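Local coordinates for peptidase S9 prolyl oligopeptidase catalytic domain-containing protein (Pyrococcus horikoshii, PDB 4HXF) that probably cleaves peptides as an acylaminoacyl peptidase, a serine protease of the prolyl oligopeptidase family that assembles into a self-compartmentalizing hexamer, at residues 203-207 with 208-212; 445-448 with 449-453; 590-593 with 594-598; 555-558 with 559-563. All coordinates share one frame; numbering follows the deposited sequence. Where two conformers were deposited one is given.

Contact 1: 203-207 with 208-212; sequences YLWKD and GEEEK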
loop_
_atom_site.group_PDB
_atom_site.type_symbol
_atom_site.label_atom_id
_atom_site.label_comp_id
_atom_site.label_asym_id
_atom_site.label_seq_id
_atom_site.Cartn_x
_atom_site.Cartn_y
_atom_site.Cartn_z
ATOM N N TYR A 203 -14.078 -34.763 33.983
ATOM C CA TYR A 203 -13.036 -34.543 35.008
ATOM C C TYR A 203 -13.233 -33.266 35.778
ATOM O O TYR A 203 -13.833 -32.329 35.294
ATOM C CB TYR A 203 -11.659 -34.458 34.355
ATOM C CG TYR A 203 -11.297 -35.621 33.540
ATOM C CD1 TYR A 203 -10.541 -36.664 34.085
ATOM C CD2 TYR A 203 -11.687 -35.705 32.189
ATOM C CE1 TYR A 203 -10.218 -37.775 33.306
ATOM C CE2 TYR A 203 -11.339 -36.813 31.429
ATOM C CZ TYR A 203 -10.608 -37.822 32.010
ATOM O OH TYR A 203 -10.257 -38.959 31.267
ATOM N N LEU A 204 -12.719 -33.239 36.997
ATOM C CA LEU A 204 -12.679 -32.011 37.813
ATOM C C LEU A 204 -11.213 -31.646 37.877
ATOM O O LEU A 204 -10.361 -32.481 38.324
ATOM C CB LEU A 204 -13.246 -32.284 39.183
ATOM C CG LEU A 204 -13.564 -31.059 39.989
ATOM C CD1 LEU A 204 -14.600 -30.155 39.294
ATOM C CD2 LEU A 204 -14.004 -31.539 41.382
ATOM N N TRP A 205 -10.904 -30.451 37.411
ATOM C CA TRP A 205 -9.523 -29.947 37.219
ATOM C C TRP A 205 -9.289 -28.754 38.118
ATOM O O TRP A 205 -10.115 -27.853 38.256
ATOM C CB TRP A 205 -9.303 -29.601 35.755
ATOM C CG TRP A 205 -7.886 -29.401 35.323
ATOM C CD1 TRP A 205 -7.063 -30.263 34.592
ATOM C CD2 TRP A 205 -7.091 -28.181 35.522
ATOM N NE1 TRP A 205 -5.867 -29.683 34.369
ATOM C CE2 TRP A 205 -5.815 -28.437 34.899
ATOM C CE3 TRP A 205 -7.352 -26.960 36.041
ATOM C CZ2 TRP A 205 -4.800 -27.484 34.857
ATOM C CZ3 TRP A 205 -6.301 -25.979 36.042
ATOM C CH2 TRP A 205 -5.065 -26.243 35.449
ATOM N N LYS A 206 -8.160 -28.757 38.818
ATOM C CA LYS A 206 -7.716 -27.572 39.533
ATOM C C LYS A 206 -6.175 -27.589 39.678
ATOM O O LYS A 206 -5.572 -28.599 40.049
ATOM C CB LYS A 206 -8.333 -27.528 40.920
ATOM C CG LYS A 206 -8.006 -26.234 41.707
ATOM C CD LYS A 206 -8.914 -26.203 42.923
ATOM C CE LYS A 206 -8.667 -25.047 43.871
ATOM N NZ LYS A 206 -9.773 -25.110 44.882
ATOM N N ASP A 207 -5.565 -26.446 39.405
ATOM C CA ASP A 207 -4.134 -26.241 39.703
ATOM C C ASP A 207 -3.261 -27.310 39.138
ATOM O O ASP A 207 -2.340 -27.810 39.804
ATOM C CB ASP A 207 -3.986 -26.082 41.257
ATOM C CG ASP A 207 -4.578 -24.754 41.754
ATOM O OD1 ASP A 207 -4.503 -23.796 40.947
ATOM O OD2 ASP A 207 -5.195 -24.696 42.847
ATOM N N GLY A 208 -3.602 -27.739 37.915
ATOM C CA GLY A 208 -2.787 -28.681 37.181
ATOM C C GLY A 208 -2.966 -30.129 37.494
ATOM O O GLY A 208 -2.253 -30.947 36.974
ATOM N N GLU A 209 -3.910 -30.455 38.360
ATOM C CA GLU A 209 -4.236 -31.834 38.688
ATOM C C GLU A 209 -5.702 -32.049 38.387
ATOM O O GLU A 209 -6.462 -31.078 38.382
ATOM C CB GLU A 209 -4.087 -31.997 40.203
ATOM C CG GLU A 209 -2.688 -31.641 40.645
ATOM C CD GLU A 209 -2.400 -32.198 42.010
ATOM O OE1 GLU A 209 -1.569 -33.137 42.080
ATOM O OE2 GLU A 209 -3.046 -31.722 42.988
ATOM N N GLU A 210 -6.086 -33.293 38.157
ATOM C CA GLU A 210 -7.496 -33.625 37.850
ATOM C C GLU A 210 -7.875 -34.937 38.481
ATOM O O GLU A 210 -7.017 -35.785 38.794
ATOM C CB GLU A 210 -7.779 -33.686 36.303
ATOM C CG GLU A 210 -7.185 -34.856 35.609
ATOM C CD GLU A 210 -7.298 -34.798 34.095
ATOM O OE1 GLU A 210 -6.822 -35.800 33.550
ATOM O OE2 GLU A 210 -7.929 -33.878 33.523
ATOM N N GLU A 211 -9.170 -35.064 38.696
ATOM C CA GLU A 211 -9.751 -36.312 39.104
ATOM C C GLU A 211 -10.957 -36.602 38.194
ATOM O O GLU A 211 -11.710 -35.679 37.793
ATOM C CB GLU A 211 -10.171 -36.265 40.561
ATOM C CG GLU A 211 -11.416 -35.487 40.886
ATOM C CD GLU A 211 -11.850 -35.708 42.332
ATOM O OE1 GLU A 211 -11.337 -36.663 42.956
ATOM O OE2 GLU A 211 -12.704 -34.951 42.831
ATOM N N LYS A 212 -11.115 -37.875 37.859
ATOM C CA LYS A 212 -12.201 -38.290 36.997
ATOM C C LYS A 212 -13.486 -38.370 37.757
ATOM O O LYS A 212 -13.562 -39.000 38.835
ATOM C CB LYS A 212 -11.882 -39.627 36.320
ATOM C CG LYS A 212 -12.830 -39.917 35.191
ATOM C CD LYS A 212 -12.553 -41.268 34.588
ATOM C CE LYS A 212 -11.459 -41.226 33.609
ATOM N NZ LYS A 212 -11.046 -42.650 33.287
#
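Trp-205 lays its indole over the turn of a beta hairpin with a two-residue loop, with the backbone N of Gly-208 above one ring face and 3.2 Å from CH2. The first torsion explains the reach: CG lies anti to the backbone N (chi1 -165°), which sends the six-membered ring forward to the type I' turn formed by Lys-206 to Glu-209. Glu-209 O stands over the same face nearer the pyrrole, 3.8 Å from CG, while OE2 of Glu-210 comes in the ring plane to the edge, 3.9 Å from CD1. Along the same side of the sheet the Glu-210 carboxylate is almost parallel to the Tyr-203 ring, the planes 12° apart, with its CD 3.7 Å from Tyr-203 CD1. Lys-212 runs alongside that ring and brings CE within 3.5 Å of Tyr-203 OH. The other side is loose: Lys-206 and Glu-209 are exposed and their side chains do not meet, although their backbones exchange two hydrogen bonds, as do those of Leu-204 and Glu-211. A serine in place of Trp-205 would probably leave the Gly-208 peptide without its aromatic cover and open a gap beside Glu-210. The hairpin forms one margin of a four-stranded propeller blade: strand 200-206 pairs with strand 182-188, Trp-205 stacks on Phe-168, and Glu-210 and Lys-212 form salt bridges with Lys-170 and Glu-215.

Contact 2: 445-448 with 449-453; sequences IEEF and LRLEP
Glu-447 OE1 takes a 2.7 Å hydrogen bond from Arg-450 NH2 on its syn lone pair, and Glu-447 OE2 receives Arg-450 NE at 2.8 Å. The arginine thus grips the carboxylate side-on with two nitrogens, one to each oxygen, in a salt bridge between neighbouring turns of the helix. The NE bond is the straighter, 167° at the hydrogen, and its acceptor lies in the guanidinium plane; the two flat groups are nevertheless turned 35° apart. Both chains bend, Glu-447 at chi2 (61°) and Arg-450 at chi3, and run side by side. Leu-451 CG packs at 3.8 Å from Glu-447 OE1, an apolar neighbour to the ion pair. An alanine replacing Glu-447 would probably leave the Arg-450 guanidinium without its charge mate and freer to swing. Toward the buried Ile-445 and Phe-448, Leu-449 reaches back with CD1 to Ile-445 CG2 at 4.0 Å, and its CD2 meets Phe-448 CE2 at 3.9 Å. Phe-448 CE1 touches CG of Glu-452, where the helix has ended; the final amide bond, Glu-452 N to Phe-448 O, is weak. Helix 436-451 packs with Phe-448 on Val-380 and Ile-445 on Val-382 of strand 378-384, and with Glu-447 and Leu-451 on Phe-354 of strand 352-358, while Tyr-409 and Tyr-367 hydrogen-bond the buried Glu-452 carboxylate.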
loop_
_atom_site.group_PDB
_atom_site.type_symbol
_atom_site.label_atom_id
_atom_site.label_comp_id
_atom_site.label_asym_id
_atom_site.label_seq_id
_atom_site.Cartn_x
_atom_site.Cartn_y
_atom_site.Cartn_z
ATOM N N ILE A 445 -50.150 -33.646 3.221
ATOM C CA ILE A 445 -50.505 -32.910 1.994
ATOM C C ILE A 445 -51.915 -33.248 1.594
ATOM O O ILE A 445 -52.687 -32.381 1.237
ATOM C CB ILE A 445 -49.545 -33.276 0.828
ATOM C CG1 ILE A 445 -48.172 -32.847 1.106
ATOM C CG2 ILE A 445 -50.068 -32.685 -0.530
ATOM C CD1 ILE A 445 -47.152 -33.438 0.139
ATOM N N GLU A 446 -52.342 -34.507 1.668
ATOM C CA GLU A 446 -53.654 -34.958 1.286
ATOM C C GLU A 446 -54.708 -34.316 2.158
ATOM O O GLU A 446 -55.714 -33.797 1.622
ATOM C CB GLU A 446 -53.750 -36.472 1.338
ATOM C CG GLU A 446 -55.045 -37.024 0.844
ATOM C CD GLU A 446 -55.170 -38.565 1.088
ATOM O OE1 GLU A 446 -56.158 -39.115 0.532
ATOM O OE2 GLU A 446 -54.343 -39.180 1.850
ATOM N N GLU A 447 -54.420 -34.154 3.429
ATOM C CA GLU A 447 -55.391 -33.528 4.303
ATOM C C GLU A 447 -55.486 -32.012 4.068
ATOM O O GLU A 447 -56.590 -31.456 4.006
ATOM C CB GLU A 447 -55.101 -33.836 5.769
ATOM C CG GLU A 447 -56.022 -33.125 6.791
ATOM C CD GLU A 447 -57.524 -33.440 6.707
ATOM O OE1 GLU A 447 -58.266 -32.786 7.449
ATOM O OE2 GLU A 447 -57.943 -34.300 5.860
ATOM N N PHE A 448 -54.303 -31.398 3.851
ATOM C CA PHE A 448 -54.258 -30.002 3.517
ATOM C C PHE A 448 -55.094 -29.711 2.256
ATOM O O PHE A 448 -55.871 -28.732 2.199
ATOM C CB PHE A 448 -52.795 -29.548 3.335
ATOM C CG PHE A 448 -52.673 -28.378 2.400
ATOM C CD1 PHE A 448 -52.927 -27.110 2.857
ATOM C CD2 PHE A 448 -52.245 -28.536 1.104
ATOM C CE1 PHE A 448 -52.882 -25.990 2.028
ATOM C CE2 PHE A 448 -52.137 -27.419 0.255
ATOM C CZ PHE A 448 -52.495 -26.145 0.721
ATOM N N LEU A 449 -54.961 -30.549 1.230
ATOM C CA LEU A 449 -55.711 -30.317 -0.047
ATOM C C LEU A 449 -57.218 -30.391 0.186
ATOM O O LEU A 449 -58.008 -29.709 -0.459
ATOM C CB LEU A 449 -55.262 -31.299 -1.143
ATOM C CG LEU A 449 -53.860 -31.156 -1.640
ATOM C CD1 LEU A 449 -53.511 -32.348 -2.548
ATOM C CD2 LEU A 449 -53.637 -29.849 -2.365
ATOM N N ARG A 450 -57.638 -31.301 1.076
ATOM C CA ARG A 450 -59.004 -31.435 1.502
ATOM C C ARG A 450 -59.513 -30.186 2.183
ATOM O O ARG A 450 -60.653 -29.702 1.900
ATOM C CB ARG A 450 -59.154 -32.699 2.336
ATOM C CG ARG A 450 -60.638 -33.062 2.549
ATOM C CD ARG A 450 -60.825 -34.147 3.621
ATOM N NE ARG A 450 -60.560 -33.661 4.994
ATOM C CZ ARG A 450 -61.351 -32.885 5.726
ATOM N NH1 ARG A 450 -62.570 -32.502 5.272
ATOM N NH2 ARG A 450 -60.945 -32.520 6.965
ATOM N N LEU A 451 -58.704 -29.639 3.065
ATOM C CA LEU A 451 -59.015 -28.417 3.783
ATOM C C LEU A 451 -59.052 -27.162 2.848
ATOM O O LEU A 451 -59.798 -26.198 3.101
ATOM C CB LEU A 451 -58.034 -28.190 4.938
ATOM C CG LEU A 451 -58.090 -29.222 6.118
ATOM C CD1 LEU A 451 -56.834 -29.010 7.023
ATOM C CD2 LEU A 451 -59.396 -29.074 6.921
ATOM N N GLU A 452 -58.289 -27.183 1.757
ATOM C CA GLU A 452 -58.095 -25.996 0.908
ATOM C C GLU A 452 -58.330 -26.362 -0.571
ATOM O O GLU A 452 -57.377 -26.596 -1.367
ATOM C CB GLU A 452 -56.697 -25.404 1.134
ATOM C CG GLU A 452 -56.563 -24.757 2.544
ATOM C CD GLU A 452 -57.331 -23.444 2.648
ATOM O OE1 GLU A 452 -57.737 -23.032 3.772
ATOM O OE2 GLU A 452 -57.555 -22.754 1.606
ATOM N N PRO A 453 -59.587 -26.306 -0.956
ATOM C CA PRO A 453 -59.830 -26.586 -2.379
ATOM C C PRO A 453 -59.281 -25.563 -3.323
ATOM O O PRO A 453 -59.142 -25.872 -4.493
ATOM C CB PRO A 453 -61.365 -26.600 -2.526
ATOM C CG PRO A 453 -61.903 -26.367 -1.195
ATOM C CD PRO A 453 -60.814 -26.333 -0.143
#

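Contact 3: 590-593 with 594-598; sequences MKRY and KLFME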
loop_
_atom_site.group_PDB
_atom_site.type_symbol
_atom_site.label_atom_id
_atom_site.label_comp_id
_atom_site.label_asym_id
_atom_site.label_seq_id
_atom_site.Cartn_x
_atom_site.Cartn_y
_atom_site.Cartn_z
ATOM N N MET A 590 -28.667 -13.402 -0.330
ATOM C CA MET A 590 -29.565 -12.683 -1.259
ATOM C C MET A 590 -29.701 -13.456 -2.597
ATOM O O MET A 590 -30.796 -13.648 -3.130
ATOM C CB MET A 590 -29.007 -11.315 -1.443
ATOM C CG MET A 590 -29.821 -10.465 -2.365
ATOM S SD MET A 590 -29.351 -10.613 -4.079
ATOM C CE MET A 590 -27.588 -10.220 -4.045
ATOM N N LYS A 591 -28.548 -13.925 -3.103
ATOM C CA LYS A 591 -28.494 -14.627 -4.419
ATOM C C LYS A 591 -29.171 -15.968 -4.274
ATOM O O LYS A 591 -29.965 -16.351 -5.177
ATOM C CB LYS A 591 -27.081 -14.836 -4.952
ATOM C CG LYS A 591 -26.448 -13.484 -5.404
ATOM C CD LYS A 591 -25.004 -13.672 -5.831
ATOM C CE LYS A 591 -24.523 -12.338 -6.335
ATOM N NZ LYS A 591 -23.074 -12.352 -6.659
ATOM N N ARG A 592 -29.005 -16.654 -3.151
ATOM C CA ARG A 592 -29.751 -17.888 -2.933
ATOM C C ARG A 592 -31.232 -17.645 -2.887
ATOM O O ARG A 592 -32.010 -18.391 -3.514
ATOM C CB ARG A 592 -29.296 -18.623 -1.652
ATOM C CG ARG A 592 -30.149 -19.838 -1.371
ATOM C CD ARG A 592 -29.811 -20.562 -0.114
ATOM N NE ARG A 592 -30.953 -21.412 0.297
ATOM C CZ ARG A 592 -32.061 -20.993 0.900
ATOM N NH1 ARG A 592 -33.046 -21.847 1.154
ATOM N NH2 ARG A 592 -32.197 -19.743 1.317
ATOM N N TYR A 593 -31.673 -16.629 -2.127
ATOM C CA TYR A 593 -33.104 -16.357 -2.077
ATOM C C TYR A 593 -33.683 -16.035 -3.449
ATOM O O TYR A 593 -34.809 -16.465 -3.783
ATOM C CB TYR A 593 -33.447 -15.256 -1.071
ATOM C CG TYR A 593 -33.198 -15.557 0.412
ATOM C CD1 TYR A 593 -32.430 -14.679 1.207
ATOM C CD2 TYR A 593 -33.731 -16.648 0.986
ATOM C CE1 TYR A 593 -32.305 -14.927 2.566
ATOM C CE2 TYR A 593 -33.543 -16.967 2.336
ATOM C CZ TYR A 593 -32.819 -16.057 3.118
ATOM O OH TYR A 593 -32.649 -16.315 4.465
ATOM N N LYS A 594 -32.929 -15.313 -4.290
ATOM C CA LYS A 594 -33.461 -14.900 -5.567
ATOM C C LYS A 594 -33.533 -16.142 -6.494
ATOM O O LYS A 594 -34.530 -16.390 -7.228
ATOM C CB LYS A 594 -32.534 -13.856 -6.161
ATOM C CG LYS A 594 -32.979 -13.426 -7.547
ATOM C CD LYS A 594 -34.381 -12.824 -7.594
ATOM C CE LYS A 594 -34.677 -12.091 -8.910
ATOM N NZ LYS A 594 -36.089 -11.603 -9.082
ATOM N N LEU A 595 -32.512 -17.037 -6.418
ATOM C CA LEU A 595 -32.546 -18.329 -7.163
ATOM C C LEU A 595 -33.752 -19.181 -6.765
ATOM O O LEU A 595 -34.466 -19.735 -7.604
ATOM C CB LEU A 595 -31.279 -19.179 -6.964
ATOM C CG LEU A 595 -29.959 -18.742 -7.586
ATOM C CD1 LEU A 595 -28.799 -19.588 -7.055
ATOM C CD2 LEU A 595 -30.109 -18.871 -9.119
ATOM N N PHE A 596 -33.965 -19.280 -5.451
ATOM C CA PHE A 596 -35.014 -20.089 -4.911
ATOM C C PHE A 596 -36.347 -19.576 -5.433
ATOM O O PHE A 596 -37.185 -20.340 -5.950
ATOM C CB PHE A 596 -34.933 -19.981 -3.395
ATOM C CG PHE A 596 -35.961 -20.793 -2.597
ATOM C CD1 PHE A 596 -35.613 -22.008 -2.027
ATOM C CD2 PHE A 596 -37.232 -20.280 -2.327
ATOM C CE1 PHE A 596 -36.526 -22.746 -1.304
ATOM C CE2 PHE A 596 -38.130 -20.971 -1.538
ATOM C CZ PHE A 596 -37.788 -22.245 -1.076
ATOM N N MET A 597 -36.594 -18.278 -5.302
ATOM C CA MET A 597 -37.893 -17.779 -5.696
ATOM C C MET A 597 -38.086 -17.876 -7.204
ATOM O O MET A 597 -39.185 -18.251 -7.636
ATOM C CB MET A 597 -38.198 -16.368 -5.081
ATOM C CG MET A 597 -37.345 -15.239 -5.544
ATOM S SD MET A 597 -37.297 -13.817 -4.319
ATOM C CE MET A 597 -37.929 -12.693 -5.528
ATOM N N GLU A 598 -37.056 -17.594 -7.976
ATOM C CA GLU A 598 -37.225 -17.665 -9.411
ATOM C C GLU A 598 -37.384 -19.049 -9.993
ATOM O O GLU A 598 -38.137 -19.244 -10.944
ATOM C CB GLU A 598 -36.096 -16.943 -10.150
ATOM C CG GLU A 598 -36.102 -15.429 -9.931
ATOM C CD GLU A 598 -37.417 -14.779 -10.357
ATOM O OE1 GLU A 598 -37.947 -15.189 -11.441
ATOM O OE2 GLU A 598 -37.964 -13.907 -9.586
#
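Arg-592 and Phe-596 stand one helical turn apart and run side by side, NH1 coming to 4.1 Å from Phe-596 CD1 with guanidinium and ring planes 40° apart. Arg-592 is extended from CG to NE, which carries its charge clear of the helix backbone: NE forms a salt bridge with Glu-488, NH1 one with Glu-399, and NH2 is hydrogen-bonded as well. Tyr-593 CE2 comes to the edge of the Arg-592 guanidinium, in its plane, and the Tyr-593 OH hydrogen-bonds Arg-589. Backbone demand is met by regular i to i+4 bonds: the carbonyls of Met-590, Lys-591, Arg-592 and Tyr-593 each accept the amide four residues on, for example Arg-592 O from Phe-596 N at 2.9 Å. Lys-594 bends at chi2 (59°) and turns down the helix, where its NZ meets Glu-598 OE2 at 3.0 Å from above the carboxylate plane. The other oxygen, OE1, pairs with Arg-602, so one buried carboxylate is shared by two cations. Lys-591 NZ looks outward and forms salt bridges with Asp-128 and Asp-130 of the third subunit. Each charged group in this part of helix 586-605 thus has an opposite partner, which is likely to keep Arg-592 and Glu-598 ionised despite their burial and, through Lys-591, ties the helix electrostatically to a neighbouring subunit.

Contact 4: 555-558 with 559-563; sequences LMFY and HVLKD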
loop_
_atom_site.group_PDB
_atom_site.type_symbol
_atom_site.label_atom_id
_atom_site.label_comp_id
_atom_site.label_asym_id
_atom_site.label_seq_id
_atom_site.Cartn_x
_atom_site.Cartn_y
_atom_site.Cartn_z
ATOM N N LEU A 555 -23.758 -33.274 -6.082
ATOM C CA LEU A 555 -23.149 -33.331 -7.434
ATOM C C LEU A 555 -23.318 -34.715 -8.074
ATOM O O LEU A 555 -23.552 -34.859 -9.308
ATOM C CB LEU A 555 -21.709 -32.853 -7.391
ATOM C CG LEU A 555 -20.969 -32.811 -8.748
ATOM C CD1 LEU A 555 -21.808 -31.953 -9.741
ATOM C CD2 LEU A 555 -19.517 -32.224 -8.612
ATOM N N MET A 556 -23.265 -35.780 -7.279
ATOM C CA MET A 556 -23.479 -37.123 -7.835
ATOM C C MET A 556 -24.880 -37.227 -8.392
ATOM O O MET A 556 -25.055 -37.794 -9.439
ATOM C CB MET A 556 -23.150 -38.265 -6.854
ATOM C CG MET A 556 -21.749 -38.369 -6.415
ATOM S SD MET A 556 -21.439 -39.894 -5.460
ATOM C CE MET A 556 -22.570 -39.733 -4.110
ATOM N N PHE A 557 -25.879 -36.773 -7.643
ATOM C CA PHE A 557 -27.264 -36.793 -8.030
ATOM C C PHE A 557 -27.470 -35.958 -9.321
ATOM O O PHE A 557 -28.080 -36.448 -10.293
ATOM C CB PHE A 557 -28.171 -36.391 -6.910
ATOM C CG PHE A 557 -29.630 -36.794 -7.064
ATOM C CD1 PHE A 557 -30.078 -38.069 -7.443
ATOM C CD2 PHE A 557 -30.608 -35.922 -6.605
ATOM C CE1 PHE A 557 -31.419 -38.347 -7.542
ATOM C CE2 PHE A 557 -31.957 -36.259 -6.639
ATOM C CZ PHE A 557 -32.351 -37.486 -7.019
ATOM N N TYR A 558 -26.888 -34.790 -9.358
ATOM C CA TYR A 558 -26.869 -33.949 -10.536
ATOM C C TYR A 558 -26.275 -34.657 -11.767
ATOM O O TYR A 558 -26.958 -34.770 -12.834
ATOM C CB TYR A 558 -26.091 -32.664 -10.269
ATOM C CG TYR A 558 -25.991 -31.776 -11.518
ATOM C CD1 TYR A 558 -27.072 -31.043 -11.974
ATOM C CD2 TYR A 558 -24.867 -31.796 -12.288
ATOM C CE1 TYR A 558 -26.997 -30.308 -13.153
ATOM C CE2 TYR A 558 -24.773 -31.113 -13.481
ATOM C CZ TYR A 558 -25.862 -30.348 -13.900
ATOM O OH TYR A 558 -25.850 -29.646 -15.084
ATOM N N HIS A 559 -25.043 -35.203 -11.644
ATOM C CA HIS A 559 -24.456 -35.879 -12.803
ATOM C C HIS A 559 -25.249 -37.079 -13.329
ATOM O O HIS A 559 -25.386 -37.306 -14.536
ATOM C CB HIS A 559 -23.020 -36.356 -12.507
ATOM C CG HIS A 559 -21.995 -35.284 -12.427
ATOM N ND1 HIS A 559 -20.785 -35.447 -11.800
ATOM C CD2 HIS A 559 -21.910 -34.020 -13.102
ATOM C CE1 HIS A 559 -19.998 -34.303 -12.058
ATOM N NE2 HIS A 559 -20.695 -33.483 -12.854
ATOM N N VAL A 560 -25.738 -37.876 -12.357
ATOM C CA VAL A 560 -26.475 -39.091 -12.699
ATOM C C VAL A 560 -27.782 -38.711 -13.335
ATOM O O VAL A 560 -28.177 -39.320 -14.355
ATOM C CB VAL A 560 -26.618 -40.034 -11.505
ATOM C CG1 VAL A 560 -27.710 -41.048 -11.783
ATOM C CG2 VAL A 560 -25.255 -40.674 -11.123
ATOM N N LEU A 561 -28.490 -37.741 -12.789
ATOM C CA LEU A 561 -29.744 -37.247 -13.447
ATOM C C LEU A 561 -29.473 -36.695 -14.874
ATOM O O LEU A 561 -30.209 -37.025 -15.812
ATOM C CB LEU A 561 -30.463 -36.185 -12.518
ATOM C CG LEU A 561 -31.103 -36.721 -11.263
ATOM C CD1 LEU A 561 -31.337 -35.533 -10.356
ATOM C CD2 LEU A 561 -32.362 -37.517 -11.614
ATOM N N LYS A 562 -28.372 -35.997 -15.092
ATOM C CA LYS A 562 -28.037 -35.546 -16.404
ATOM C C LYS A 562 -27.698 -36.752 -17.327
ATOM O O LYS A 562 -28.073 -36.744 -18.507
ATOM C CB LYS A 562 -26.825 -34.595 -16.346
ATOM C CG LYS A 562 -27.178 -33.220 -15.755
ATOM C CD LYS A 562 -28.116 -32.332 -16.561
ATOM C CE LYS A 562 -27.620 -32.072 -17.859
ATOM N NZ LYS A 562 -28.567 -31.121 -18.676
ATOM N N ASP A 563 -27.043 -37.782 -16.775
ATOM C CA ASP A 563 -26.649 -38.981 -17.556
ATOM C C ASP A 563 -27.921 -39.700 -18.053
ATOM O O ASP A 563 -27.904 -40.410 -19.041
ATOM C CB ASP A 563 -25.859 -39.932 -16.697
ATOM C CG ASP A 563 -24.934 -40.849 -17.470
ATOM O OD1 ASP A 563 -24.558 -40.541 -18.605
ATOM O OD2 ASP A 563 -24.585 -41.909 -16.908
#
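Leu-561 CD1 sits almost exactly over the centre of the Phe-557 ring, 3.7 Å from the centroid and 5° off the normal, the first of three CH-pi contacts made between residues four apart. In the second, Leu-555 sets CD1 over a face of the His-559 imidazole, displaced toward the rim and 3.6 Å from NE2. The third comes from Lys-562, whose aliphatic chain runs alongside Tyr-558 with CG above the phenol ring, 3.7 Å from CZ. Bends at chi2 and chi3 (-67° and -57°) keep the Lys-562 methylenes close to that ring. The two aromatic groups Tyr-558 and His-559 meet obliquely: Tyr-558 CD2 lies 3.8 Å from His-559 CD2, with the ring centres 6.0 Å apart. Hydrogen bonding within the helix is regular, from His-559 N to Leu-555 O at 2.8 Å through to Lys-562 N to Tyr-558 O at 2.9 Å. The polar ends of the side chains look to the third subunit instead: His-559 ND1 bonds Ala-499 O, Tyr-558 OH bonds Asp-136 O and Lys-562 NZ bonds Asp-135 O, all of that subunit. Helix 552-563 is the crossover of a beta-alpha-beta unit, with Phe-557 and Leu-561 resting on Leu-538 of strand 538-543, and Tyr-558 spanning from Leu-540 of that strand to Val-568 and Ile-570 of strand 568-573.

Contact 1 belongs to the beta-propeller, the other three to the alpha/beta-hydrolase fold; the centres of contacts 1 and 2 lie 60 Å apart, on opposite sides of the chain's centre. Contacts 3 and 4 are closest, their nearest atoms about 12 Å apart: both helices pack on strand 568-573, contact 4 through Val-568 and Ile-570, contact 3 through Ala-571 and Phe-573, and both reach the third subunit. Contact 2, about 15 Å from contact 3 at the nearest atoms, packs on the same sheet farther across, on its other outermost strand 352-358 and on strand 378-384. None touches the bound inhibitor; the side chains of Arg-592 and Met-556 stay about 12 and 13 Å from it.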